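Local coordinates for protein alpha-glucosidase (Bacteroides thetaiotaomicron, PDB 5XFM) that probably hydrolyses beta-L-arabinopyranosides and alpha-galactosides, as a bifunctional, calcium-binding member of glycoside hydrolase family 97, at residues P38-S43 against T144-P149; A181-R186 against N230-A235; G213-Y218 against L415-L420; R439-E442 against N447-G450; L493-L498 against A532-K537. The protein carries 1 engineered substitution. All blocks are in the same frame, centred on the assembly; numbering follows the deposited sequence.

Contact 1: P38-S43 against T144-P149; sequences PCYSVS and TGFRFP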
# COMPACT_ATOMS: atom_id res chain seq x y z
N PRO A 38 5.14 23.63 20.14
CA PRO A 38 3.90 23.70 19.37
C PRO A 38 3.28 22.32 19.21
O PRO A 38 4.00 21.34 18.98
CB PRO A 38 4.35 24.27 18.02
CG PRO A 38 5.79 23.92 17.93
CD PRO A 38 6.30 24.04 19.33
N CYS A 39 1.97 22.22 19.33
CA CYS A 39 1.32 20.93 19.27
C CYS A 39 -0.11 21.01 18.75
O CYS A 39 -0.65 22.09 18.59
CB CYS A 39 1.36 20.26 20.65
SG CYS A 39 0.69 21.29 21.99
N TYR A 40 -0.69 19.85 18.47
CA TYR A 40 -2.08 19.74 18.06
C TYR A 40 -2.71 18.58 18.80
O TYR A 40 -2.01 17.77 19.39
CB TYR A 40 -2.19 19.54 16.54
CG TYR A 40 -1.72 18.18 16.08
CD1 TYR A 40 -0.36 17.90 15.97
CD2 TYR A 40 -2.62 17.18 15.75
CE1 TYR A 40 0.08 16.66 15.55
CE2 TYR A 40 -2.19 15.94 15.33
CZ TYR A 40 -0.83 15.69 15.23
OH TYR A 40 -0.39 14.46 14.82
N SER A 41 -4.04 18.52 18.82
CA SER A 41 -4.73 17.36 19.38
C SER A 41 -5.95 17.03 18.53
O SER A 41 -6.47 17.88 17.82
CB SER A 41 -5.14 17.61 20.83
OG SER A 41 -6.17 18.59 20.90
N VAL A 42 -6.38 15.77 18.59
CA VAL A 42 -7.48 15.31 17.76
C VAL A 42 -8.56 14.58 18.55
O VAL A 42 -8.27 13.70 19.36
CB VAL A 42 -6.98 14.37 16.64
CG1 VAL A 42 -8.14 13.80 15.83
CG2 VAL A 42 -6.00 15.10 15.74
N SER A 43 -9.80 14.96 18.31
CA SER A 43 -10.94 14.30 18.93
C SER A 43 -11.93 13.81 17.88
O SER A 43 -12.02 14.37 16.79
CB SER A 43 -11.62 15.24 19.92
OG SER A 43 -12.54 16.10 19.26
N THR A 144 7.59 16.61 14.31
CA THR A 144 6.23 16.12 14.06
C THR A 144 5.95 14.80 14.76
O THR A 144 6.68 13.82 14.59
CB THR A 144 5.98 15.93 12.54
OG1 THR A 144 6.38 17.11 11.83
CG2 THR A 144 4.51 15.62 12.26
N GLY A 145 4.87 14.77 15.54
CA GLY A 145 4.58 13.60 16.35
C GLY A 145 3.12 13.22 16.44
O GLY A 145 2.23 13.92 15.95
N PHE A 146 2.88 12.06 17.05
CA PHE A 146 1.55 11.52 17.29
C PHE A 146 1.52 10.89 18.69
O PHE A 146 2.21 9.90 18.96
CB PHE A 146 1.19 10.49 16.22
CG PHE A 146 1.45 10.96 14.82
CD1 PHE A 146 2.69 10.75 14.23
CD2 PHE A 146 0.48 11.63 14.10
CE1 PHE A 146 2.94 11.20 12.95
CE2 PHE A 146 0.72 12.08 12.82
CZ PHE A 146 1.95 11.86 12.24
N ARG A 147 0.76 11.51 19.59
CA ARG A 147 0.64 11.05 20.96
C ARG A 147 -0.75 10.46 21.19
O ARG A 147 -1.75 11.03 20.76
CB ARG A 147 0.90 12.20 21.94
CG ARG A 147 0.99 11.76 23.38
CD ARG A 147 1.19 12.92 24.34
NE ARG A 147 2.33 13.79 24.03
CZ ARG A 147 3.52 13.69 24.62
NH1 ARG A 147 3.72 12.73 25.51
NH2 ARG A 147 4.51 14.52 24.30
N PHE A 148 -0.81 9.30 21.83
CA PHE A 148 -2.08 8.58 21.97
C PHE A 148 -2.57 8.45 23.41
O PHE A 148 -1.77 8.52 24.34
CB PHE A 148 -1.97 7.19 21.34
CG PHE A 148 -1.72 7.22 19.87
CD1 PHE A 148 -2.79 7.30 18.98
CD2 PHE A 148 -0.44 7.19 19.36
CE1 PHE A 148 -2.56 7.33 17.61
CE2 PHE A 148 -0.21 7.23 18.00
CZ PHE A 148 -1.27 7.30 17.13
N PRO A 149 -3.89 8.29 23.59
CA PRO A 149 -4.40 8.00 24.93
C PRO A 149 -3.78 6.74 25.51
O PRO A 149 -3.49 5.79 24.79
CB PRO A 149 -5.90 7.82 24.71
CG PRO A 149 -6.20 8.59 23.48
CD PRO A 149 -4.98 8.47 22.61
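Tyr-40 reaches from strand 39-44 to Gly-145 and Phe-146 on strand 136-147 with the far end of its ring. Its CG sits between the backbone N and the carbonyl carbon (chi1 70°), which swings the ring out, its far end coming nearer segment 144-149. Within its own strand the ring has CG2 of Val-42 at its edge. Further out, CE1 lies 3.5 Å from O of Gly-145. At the tip, OH donates a hydrogen bond of 2.9 Å to that O of Gly-145, in the carbonyl plane and with a C=O...donor angle of 156°. The same OH comes within 3.0 Å of CD2 of Phe-146, whose ring it meets obliquely. CZ is 4.4 Å from that CD2, an apolar contact.

Strand 47-59 lies between the two strands in the sheet, and its Leu-50, Ser-53 and Leu-55 touch Tyr-40. Ile-263 of strand 256-266, in another sheet, touches both Tyr-40 and Phe-146. Tyrosine suits the place because its length spans the intervening strand and its hydroxyl can donate at the end. A buried hydroxyl and a buried backbone carbonyl thus satisfy each other within an otherwise largely apolar layer.

Contact 2: A181-R186 against N230-A235; sequences APMSDR and NLYTVA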
# COMPACT_ATOMS: atom_id res chain seq x y z
N ALA A 181 -0.79 -4.95 20.33
CA ALA A 181 0.39 -4.86 21.17
C ALA A 181 0.30 -3.66 22.10
O ALA A 181 -0.29 -2.64 21.75
CB ALA A 181 1.63 -4.77 20.31
N PRO A 182 0.88 -3.78 23.30
CA PRO A 182 0.98 -2.60 24.17
C PRO A 182 1.85 -1.54 23.52
O PRO A 182 2.76 -1.89 22.75
CB PRO A 182 1.62 -3.14 25.45
CG PRO A 182 1.52 -4.64 25.37
CD PRO A 182 1.47 -4.99 23.92
N MET A 183 1.56 -0.26 23.79
CA MET A 183 2.36 0.83 23.26
C MET A 183 3.79 0.77 23.78
O MET A 183 4.74 1.15 23.09
CB MET A 183 1.74 2.19 23.60
CG MET A 183 0.78 2.72 22.54
SD MET A 183 0.24 4.41 22.83
CE MET A 183 -0.07 4.39 24.60
N SER A 184 3.94 0.30 25.01
CA SER A 184 5.24 0.23 25.67
C SER A 184 6.19 -0.78 25.01
O SER A 184 7.38 -0.80 25.32
CB SER A 184 5.06 -0.15 27.14
OG SER A 184 4.68 -1.51 27.24
N ASP A 185 5.66 -1.64 24.15
CA ASP A 185 6.52 -2.61 23.46
C ASP A 185 7.62 -1.92 22.66
O ASP A 185 7.43 -0.85 22.11
CB ASP A 185 5.70 -3.50 22.53
CG ASP A 185 5.03 -4.63 23.28
OD1 ASP A 185 5.16 -4.67 24.52
OD2 ASP A 185 4.41 -5.50 22.62
N ARG A 186 8.78 -2.57 22.62
CA ARG A 186 9.92 -2.06 21.87
C ARG A 186 9.95 -2.71 20.49
O ARG A 186 9.62 -3.89 20.35
CB ARG A 186 11.20 -2.33 22.66
CG ARG A 186 12.45 -2.52 21.83
CD ARG A 186 13.00 -1.20 21.30
NE ARG A 186 14.44 -1.29 21.06
CZ ARG A 186 15.03 -2.24 20.34
NH1 ARG A 186 14.31 -3.19 19.76
NH2 ARG A 186 16.35 -2.24 20.18
N ASN A 230 3.94 7.18 25.23
CA ASN A 230 2.83 7.26 24.28
C ASN A 230 3.08 8.09 23.01
O ASN A 230 2.15 8.38 22.28
CB ASN A 230 1.62 7.84 25.00
CG ASN A 230 1.93 9.17 25.66
OD1 ASN A 230 3.04 9.70 25.54
ND2 ASN A 230 0.95 9.72 26.37
N LEU A 231 4.33 8.47 22.76
CA LEU A 231 4.60 9.39 21.65
C LEU A 231 5.42 8.75 20.54
O LEU A 231 6.49 8.20 20.78
CB LEU A 231 5.31 10.65 22.15
CG LEU A 231 5.74 11.58 21.00
CD1 LEU A 231 4.52 12.17 20.34
CD2 LEU A 231 6.70 12.67 21.47
N TYR A 232 4.91 8.86 19.32
CA TYR A 232 5.64 8.40 18.14
C TYR A 232 6.05 9.60 17.31
O TYR A 232 5.22 10.43 16.99
CB TYR A 232 4.77 7.46 17.30
CG TYR A 232 4.37 6.20 18.02
CD1 TYR A 232 3.25 6.18 18.83
CD2 TYR A 232 5.12 5.04 17.89
CE1 TYR A 232 2.88 5.04 19.50
CE2 TYR A 232 4.75 3.89 18.55
CZ TYR A 232 3.63 3.90 19.35
OH TYR A 232 3.26 2.76 20.03
N THR A 233 7.33 9.69 16.98
CA THR A 233 7.85 10.83 16.23
C THR A 233 8.20 10.45 14.80
O THR A 233 8.67 9.34 14.53
CB THR A 233 9.08 11.42 16.94
OG1 THR A 233 8.68 11.91 18.22
CG2 THR A 233 9.68 12.57 16.14
N VAL A 234 7.93 11.35 13.87
CA VAL A 234 8.32 11.17 12.48
C VAL A 234 9.84 11.09 12.39
O VAL A 234 10.54 12.01 12.79
CB VAL A 234 7.81 12.31 11.60
CG1 VAL A 234 8.40 12.19 10.18
CG2 VAL A 234 6.29 12.31 11.56
N ALA A 235 10.34 9.96 11.89
CA ALA A 235 11.77 9.76 11.78
C ALA A 235 12.19 9.70 10.31
O ALA A 235 11.47 9.16 9.47
CB ALA A 235 12.19 8.47 12.49
O HOH W 1 5.50 0.57 20.41
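No direct hydrogen bond joins Met-183 to Tyr-232; a water bridges them instead, while the methionine side chain packs past the phenol. The water is hydrogen-bonded to O of Met-183 at 2.8 Å and to OH of Tyr-232 at 3.2 Å. Beside this bridge, CG of Met-183 lies 3.5 Å from the same OH. The sulfur sits near the plane of the ring, at its edge, with SD 4.3 Å from CE1 of Tyr-232. A bend at the last torsion of Met-183 (chi3 -43°) swings the methyl onto Asn-230, where CE is 3.9 Å from CB. An unbranched, flexible methionine suits this place, since it can follow both the phenol edge and the aliphatic base of the asparagine.

Met-183 occupies a type I turn from Pro-182 to Asp-185, closed by a 3.2 Å bond from N of Asp-185 to O of Pro-182. Phe-199 meets the Tyr-232 ring edge-to-face, and Thr-154 touches both Met-183 and Tyr-232. Asn-230 and Leu-231 together face Ser-227, the signature of a classic beta bulge. The contact joins a turn after edge strand 178-182 of one antiparallel sheet to a bulged strand of another, consistent with the beta-sandwich of a galactose-mutarotase-like domain.

Contact 3: G213-Y218 against L415-L420; sequences GVDSRY and LYEDIL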
# COMPACT_ATOMS: atom_id res chain seq x y z
N GLY A 213 2.23 11.87 -0.79
CA GLY A 213 2.79 12.94 -1.59
C GLY A 213 4.29 13.02 -1.43
O GLY A 213 4.88 14.10 -1.57
N VAL A 214 4.92 11.88 -1.16
CA VAL A 214 6.38 11.81 -1.17
C VAL A 214 6.90 11.54 -2.58
O VAL A 214 6.58 10.53 -3.20
CB VAL A 214 6.90 10.72 -0.23
CG1 VAL A 214 8.42 10.55 -0.39
CG2 VAL A 214 6.51 11.02 1.20
N ASP A 215 7.71 12.47 -3.08
CA ASP A 215 8.35 12.30 -4.37
C ASP A 215 9.80 12.68 -4.25
O ASP A 215 10.37 12.64 -3.17
CB ASP A 215 7.65 13.13 -5.46
CG ASP A 215 7.46 14.60 -5.06
OD1 ASP A 215 8.37 15.20 -4.44
OD2 ASP A 215 6.40 15.15 -5.40
N SER A 216 10.39 13.10 -5.36
CA SER A 216 11.82 13.39 -5.41
C SER A 216 12.23 14.54 -4.47
O SER A 216 13.41 14.72 -4.18
CB SER A 216 12.25 13.69 -6.85
OG SER A 216 11.66 14.89 -7.33
N ARG A 217 11.25 15.33 -4.02
CA ARG A 217 11.55 16.52 -3.22
C ARG A 217 11.69 16.24 -1.72
O ARG A 217 11.89 17.16 -0.93
CB ARG A 217 10.48 17.58 -3.46
CG ARG A 217 10.68 18.35 -4.77
CD ARG A 217 9.44 19.10 -5.21
NE ARG A 217 8.34 18.19 -5.55
CZ ARG A 217 7.06 18.56 -5.63
NH1 ARG A 217 6.71 19.82 -5.38
NH2 ARG A 217 6.13 17.67 -5.94
N TYR A 218 11.62 14.98 -1.31
CA TYR A 218 11.76 14.66 0.11
C TYR A 218 12.24 13.23 0.29
O TYR A 218 12.49 12.51 -0.68
CB TYR A 218 10.43 14.86 0.83
CG TYR A 218 10.50 15.46 2.22
CD1 TYR A 218 10.67 16.83 2.40
CD2 TYR A 218 10.32 14.67 3.36
CE1 TYR A 218 10.71 17.40 3.66
CE2 TYR A 218 10.35 15.23 4.63
CZ TYR A 218 10.54 16.60 4.78
OH TYR A 218 10.58 17.17 6.03
N LEU A 415 15.35 8.09 -7.72
CA LEU A 415 15.41 6.94 -8.62
C LEU A 415 14.02 6.39 -9.00
O LEU A 415 13.74 6.17 -10.19
CB LEU A 415 16.26 5.84 -7.99
CG LEU A 415 16.50 4.60 -8.86
CD1 LEU A 415 17.17 4.98 -10.17
CD2 LEU A 415 17.33 3.62 -8.09
N TYR A 416 13.15 6.18 -8.01
CA TYR A 416 11.77 5.75 -8.24
C TYR A 416 11.08 6.61 -9.29
O TYR A 416 10.49 6.11 -10.27
CB TYR A 416 10.93 5.80 -6.96
CG TYR A 416 11.11 4.67 -5.97
CD1 TYR A 416 10.64 3.39 -6.24
CD2 TYR A 416 11.71 4.90 -4.74
CE1 TYR A 416 10.80 2.36 -5.32
CE2 TYR A 416 11.87 3.88 -3.82
CZ TYR A 416 11.42 2.62 -4.11
OH TYR A 416 11.59 1.62 -3.18
N GLU A 417 11.12 7.92 -9.04
CA GLU A 417 10.41 8.86 -9.89
C GLU A 417 10.97 8.89 -11.31
O GLU A 417 10.22 8.78 -12.27
CB GLU A 417 10.45 10.26 -9.27
CG GLU A 417 9.73 11.31 -10.06
CD GLU A 417 9.74 12.66 -9.36
OE1 GLU A 417 8.90 12.86 -8.46
OE2 GLU A 417 10.61 13.49 -9.68
N ASP A 418 12.29 9.02 -11.45
CA ASP A 418 12.91 9.04 -12.77
C ASP A 418 12.63 7.76 -13.58
O ASP A 418 12.40 7.81 -14.80
CB ASP A 418 14.43 9.27 -12.66
CG ASP A 418 14.77 10.62 -12.05
OD1 ASP A 418 13.86 11.47 -11.94
OD2 ASP A 418 15.95 10.85 -11.71
N ILE A 419 12.62 6.61 -12.90
CA ILE A 419 12.29 5.36 -13.56
C ILE A 419 10.86 5.41 -14.07
O ILE A 419 10.59 5.08 -15.24
CB ILE A 419 12.46 4.14 -12.63
CG1 ILE A 419 13.94 3.86 -12.37
CG2 ILE A 419 11.80 2.91 -13.23
CD1 ILE A 419 14.17 2.82 -11.28
N LEU A 420 9.94 5.86 -13.22
CA LEU A 420 8.55 6.01 -13.64
C LEU A 420 8.36 6.94 -14.84
O LEU A 420 7.52 6.68 -15.72
CB LEU A 420 7.69 6.51 -12.46
CG LEU A 420 7.18 5.40 -11.54
CD1 LEU A 420 6.70 5.95 -10.20
CD2 LEU A 420 6.05 4.69 -12.25
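Extended torsions carry the Glu-417 carboxylate from its helix to Ser-216: CG stands opposite the backbone N (chi1 -179°) and CD continues the line (chi2 177°). Ser-216 offers OG from between its backbone N and carbonyl carbon, on the side facing the helix. OG donates to OE2 of Glu-417 at 2.9 Å, arriving on the syn side but 35° out of the carboxylate plane. The other oxygen, OE1, accepts a weak bond of 3.4 Å from N of Ser-216, and lies 3.3 Å from CB of Asp-215. Glutamate suits the site by its reach and its two acceptors, serine by offering a hydroxyl and an N-H to one carboxylate.

The Asp-215 carboxylate is engaged within its own loop. Its OD1 accepts from N of Arg-217 at 2.9 Å, making an Asx turn, and its OD2 forms a 2.6 Å salt bridge with NH2 of Arg-217. That arginine probably eases the proximity of two acids, OD2 of Asp-215 being 4.6 Å from OE1 of Glu-417. Tyr-445 OH also hydrogen-bonds OE1 of Glu-417.

The loop follows strand 206-212 of the N-terminal beta domain, whereas helix 410-425 precedes strand 429-432 of the parallel sheet; Gln-410 near the helix start bonds O of Ser-216. The contact thus bridges the beta domain and the TIM-barrel domain.

Contact 4: R439-E442 against N447-G450; sequences RGWE and NYVG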
# COMPACT_ATOMS: atom_id res chain seq x y z
N ARG A 439 3.20 6.15 -1.75
CA ARG A 439 2.67 7.28 -1.00
C ARG A 439 1.78 8.15 -1.89
O ARG A 439 2.16 9.26 -2.26
CB ARG A 439 3.82 8.07 -0.38
CG ARG A 439 4.31 7.46 0.93
CD ARG A 439 5.83 7.49 0.98
NE ARG A 439 6.41 7.15 2.28
CZ ARG A 439 7.09 6.04 2.54
NH1 ARG A 439 7.26 5.12 1.59
NH2 ARG A 439 7.61 5.83 3.74
N GLY A 440 0.60 7.64 -2.22
CA GLY A 440 -0.30 8.34 -3.12
C GLY A 440 0.16 8.22 -4.56
O GLY A 440 -0.19 9.04 -5.41
N TRP A 441 0.97 7.20 -4.84
CA TRP A 441 1.65 7.11 -6.13
C TRP A 441 0.76 6.83 -7.35
O TRP A 441 1.12 7.22 -8.46
CB TRP A 441 2.77 6.06 -6.04
CG TRP A 441 3.96 6.56 -5.25
CD1 TRP A 441 4.04 7.72 -4.54
CD2 TRP A 441 5.25 5.94 -5.15
NE1 TRP A 441 5.29 7.86 -3.98
CE2 TRP A 441 6.05 6.78 -4.34
CE3 TRP A 441 5.81 4.76 -5.66
CZ2 TRP A 441 7.38 6.48 -4.03
CZ3 TRP A 441 7.13 4.46 -5.35
CH2 TRP A 441 7.90 5.31 -4.54
N GLU A 442 -0.41 6.21 -7.15
CA GLU A 442 -1.34 5.96 -8.26
C GLU A 442 -1.80 7.27 -8.91
O GLU A 442 -1.87 7.38 -10.14
CB GLU A 442 -2.57 5.18 -7.79
CG GLU A 442 -2.33 3.72 -7.37
CD GLU A 442 -2.06 3.57 -5.88
OE1 GLU A 442 -1.70 4.58 -5.24
OE2 GLU A 442 -2.23 2.45 -5.35
N ASN A 447 1.38 5.90 -14.80
CA ASN A 447 1.79 4.56 -15.23
C ASN A 447 2.22 3.66 -14.07
O ASN A 447 2.70 2.55 -14.28
CB ASN A 447 2.92 4.65 -16.26
CG ASN A 447 4.11 5.47 -15.77
OD1 ASN A 447 3.95 6.50 -15.11
ND2 ASN A 447 5.31 5.01 -16.11
N TYR A 448 2.02 4.13 -12.85
CA TYR A 448 2.29 3.31 -11.67
C TYR A 448 1.22 2.25 -11.50
O TYR A 448 0.04 2.55 -11.46
CB TYR A 448 2.39 4.19 -10.42
CG TYR A 448 2.39 3.39 -9.15
CD1 TYR A 448 3.51 2.66 -8.76
CD2 TYR A 448 1.26 3.34 -8.34
CE1 TYR A 448 3.52 1.91 -7.60
CE2 TYR A 448 1.26 2.59 -7.18
CZ TYR A 448 2.38 1.89 -6.81
OH TYR A 448 2.37 1.14 -5.66
N VAL A 449 1.62 0.98 -11.43
CA VAL A 449 0.63 -0.09 -11.30
C VAL A 449 0.88 -1.05 -10.13
O VAL A 449 0.55 -2.23 -10.20
CB VAL A 449 0.51 -0.90 -12.60
CG1 VAL A 449 -0.04 -0.01 -13.72
CG2 VAL A 449 1.85 -1.52 -12.99
N GLY A 450 1.45 -0.54 -9.04
CA GLY A 450 1.54 -1.31 -7.82
C GLY A 450 2.92 -1.51 -7.22
O GLY A 450 3.93 -1.32 -7.90
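The Glu-442 carboxylate is held by two groups beyond the contact, OE1 by Trp-279 NE1 and OE2 by Ser-486 OG, while its carbons border the ring of Tyr-448. Its CG lies in the ring plane at the edge, 3.7 Å from CD2 of Tyr-448. The carboxylate is turned almost perpendicular to the ring, 88° between planes, and CD is 3.7 Å from CE2 of the tyrosine. A bend at chi2 (93°) turns the carboxylate alongside the ring edge.

Over one face of the tyrosine comes CB of Trp-441, 4.0 Å from the ring centroid and 14° off its normal, a CH-pi contact. The opposite face carries N of Gly-450, 3.4 Å above the plane and over its centre. Tyr-448 CE1 meets the indole at its edge, 4.1 Å from CE3 of Trp-441. Tyrosine suits the place by giving broad faces to both neighbours and a hydroxyl, bonded to Ser-451 OG; tryptophan adds an N-H for Val-214 O.

Gly-440 takes the N-cap position before helix 441-444, where its positive phi favours glycine. That short helix joins parallel strands 429-432 and 448-451, so the ring packs helix against strand in a beta-alpha-beta unit of the TIM barrel.

Contact 5: L493-L498 against A532-K537; sequences LLNKRL and APNNLK. Engineered in segment 493-498: Leu-493 (natural residue Phe).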
# COMPACT_ATOMS: atom_id res chain seq x y z
N LEU A 493 -3.13 -18.94 -4.23
CA LEU A 493 -2.42 -20.19 -4.45
C LEU A 493 -3.42 -21.33 -4.41
O LEU A 493 -3.99 -21.63 -3.37
CB LEU A 493 -1.33 -20.40 -3.39
CG LEU A 493 -0.08 -19.53 -3.52
CD1 LEU A 493 0.36 -19.00 -2.18
CD2 LEU A 493 1.03 -20.32 -4.18
N LEU A 494 -3.65 -21.95 -5.56
CA LEU A 494 -4.63 -23.03 -5.63
C LEU A 494 -3.93 -24.38 -5.53
O LEU A 494 -4.57 -25.40 -5.29
CB LEU A 494 -5.47 -22.91 -6.90
CG LEU A 494 -6.42 -21.70 -6.86
CD1 LEU A 494 -7.27 -21.61 -8.11
CD2 LEU A 494 -7.31 -21.79 -5.62
N ASN A 495 -2.61 -24.38 -5.70
CA ASN A 495 -1.77 -25.51 -5.33
C ASN A 495 -1.93 -25.86 -3.84
O ASN A 495 -2.10 -24.96 -3.01
CB ASN A 495 -0.30 -25.21 -5.64
CG ASN A 495 0.13 -25.72 -7.00
OD1 ASN A 495 -0.68 -25.90 -7.90
ND2 ASN A 495 1.43 -25.92 -7.17
N LYS A 496 -1.87 -27.14 -3.50
CA LYS A 496 -1.90 -27.55 -2.10
C LYS A 496 -0.50 -27.62 -1.54
O LYS A 496 -0.27 -27.42 -0.35
CB LYS A 496 -2.58 -28.90 -1.93
CG LYS A 496 -4.05 -28.93 -2.27
CD LYS A 496 -4.53 -30.37 -2.36
CE LYS A 496 -5.97 -30.45 -2.80
NZ LYS A 496 -6.88 -30.09 -1.68
N ARG A 497 0.45 -27.93 -2.42
CA ARG A 497 1.84 -27.97 -2.02
C ARG A 497 2.63 -26.99 -2.87
O ARG A 497 2.55 -27.01 -4.11
CB ARG A 497 2.40 -29.39 -2.15
CG ARG A 497 1.71 -30.40 -1.25
CD ARG A 497 1.90 -30.05 0.22
NE ARG A 497 3.30 -30.07 0.62
CZ ARG A 497 3.98 -31.17 0.94
NH1 ARG A 497 3.37 -32.35 0.90
NH2 ARG A 497 5.25 -31.08 1.30
N LEU A 498 3.42 -26.14 -2.21
CA LEU A 498 4.00 -24.99 -2.88
C LEU A 498 5.33 -25.29 -3.53
O LEU A 498 6.37 -24.75 -3.14
CB LEU A 498 4.14 -23.81 -1.91
CG LEU A 498 2.91 -22.90 -1.79
CD1 LEU A 498 1.62 -23.69 -1.61
CD2 LEU A 498 3.08 -21.87 -0.67
N ALA A 532 -0.81 -21.92 -11.60
CA ALA A 532 0.12 -22.70 -12.42
C ALA A 532 -0.68 -23.57 -13.40
O ALA A 532 -1.83 -23.90 -13.12
CB ALA A 532 1.03 -23.52 -11.55
N PRO A 533 -0.08 -23.94 -14.54
CA PRO A 533 -0.81 -24.71 -15.56
C PRO A 533 -1.49 -25.97 -15.04
O PRO A 533 -2.63 -26.27 -15.42
CB PRO A 533 0.29 -25.08 -16.57
CG PRO A 533 1.34 -24.05 -16.39
CD PRO A 533 1.26 -23.54 -14.99
N ASN A 534 -0.82 -26.69 -14.15
CA ASN A 534 -1.37 -27.91 -13.55
C ASN A 534 -2.69 -27.67 -12.82
O ASN A 534 -3.45 -28.62 -12.60
CB ASN A 534 -0.35 -28.53 -12.60
CG ASN A 534 0.12 -27.57 -11.53
OD1 ASN A 534 0.94 -26.70 -11.79
ND2 ASN A 534 -0.40 -27.74 -10.32
N ASN A 535 -2.97 -26.42 -12.45
CA ASN A 535 -4.22 -26.10 -11.77
C ASN A 535 -5.43 -26.33 -12.66
O ASN A 535 -6.55 -26.52 -12.17
CB ASN A 535 -4.22 -24.66 -11.27
CG ASN A 535 -3.19 -24.42 -10.19
OD1 ASN A 535 -2.81 -23.28 -9.92
ND2 ASN A 535 -2.70 -25.50 -9.58
N LEU A 536 -5.24 -26.32 -13.98
CA LEU A 536 -6.38 -26.59 -14.84
C LEU A 536 -6.76 -28.07 -14.77
O LEU A 536 -7.85 -28.45 -15.21
CB LEU A 536 -6.09 -26.18 -16.28
CG LEU A 536 -6.29 -24.69 -16.59
CD1 LEU A 536 -6.02 -24.41 -18.05
CD2 LEU A 536 -7.70 -24.25 -16.19
N LYS A 537 -5.88 -28.89 -14.19
CA LYS A 537 -6.18 -30.31 -14.00
C LYS A 537 -6.45 -30.72 -12.55
O LYS A 537 -7.29 -31.59 -12.30
CB LYS A 537 -5.02 -31.16 -14.55
CG LYS A 537 -4.79 -31.02 -16.05
CD LYS A 537 -5.93 -31.62 -16.87
CE LYS A 537 -5.65 -31.54 -18.36
NZ LYS A 537 -5.68 -30.14 -18.86
O HOH W 2 -1.86 -22.28 -7.85
O HOH W 3 2.65 -26.21 -9.97
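Segment 493-498 runs as a loop into a weakly bonded strand near its end, while 532-537 makes a type I turn from Ala-532 to Asn-535 and enters a helix. The turn is closed by a 2.8 Å bond from N of Asn-535 to O of Ala-532, and the segments come nearest at the CA atoms of Leu-494 and Asn-535, 6.9 Å apart.

Between the segments, one carbonyl oxygen, OD1 of Asn-495, accepts from two amides. ND2 of Asn-535 gives 2.7 Å, a fairly straight bond that arrives nearly along the C=O axis (161°). ND2 of Asn-534 gives 3.1 Å, tilted 18° from the carbonyl plane. Both asparagine side chains cross Asn-495 at about a right angle, and both N-H groups reach the one oxygen. Asp-538 receives a further bond from each of these ND2 atoms. Asparagine suits all three places because each amide pairs a donor with an acceptor.

Two waters complete the join. One accepts from N of Leu-494 and donates to OD1 of Asn-535; the other accepts from ND2 of Asn-495 and donates to OD1 of Asn-534. OD1 of Asn-535 also takes a 2.9 Å bond from N of Ala-532. The arrangement is a largely buried set of three asparagines joining a loop to a turn that leads into helix 535-538, after strand 526-528 of the barrel sheet and beside helix 541-549.

How the contacts relate
Contacts 1 and 2 share a sheet of the N-terminal domain: their centres are 13 Å apart, and strands 136-147 and 231-235 pair directly, with N of Phe-146 2.9 Å from O of Tyr-232. Contacts 3 and 4, 11 Å apart between centres, are also continuous, since ND2 of Asn-447 lies 2.8 Å from O of Leu-420 and the Tyr-416 and Trp-441 rings meet. Contact 3 joins the beta domain to the barrel, where contact 4 packs a helix on strand 448-451. Calcium, bound by Glu-174, Glu-452 and Glu-458, lies about 14 Å from the Tyr-448 side chain. Contact 5 is remote, centred about 30 Å from contact 4 and 49 Å from contact 1.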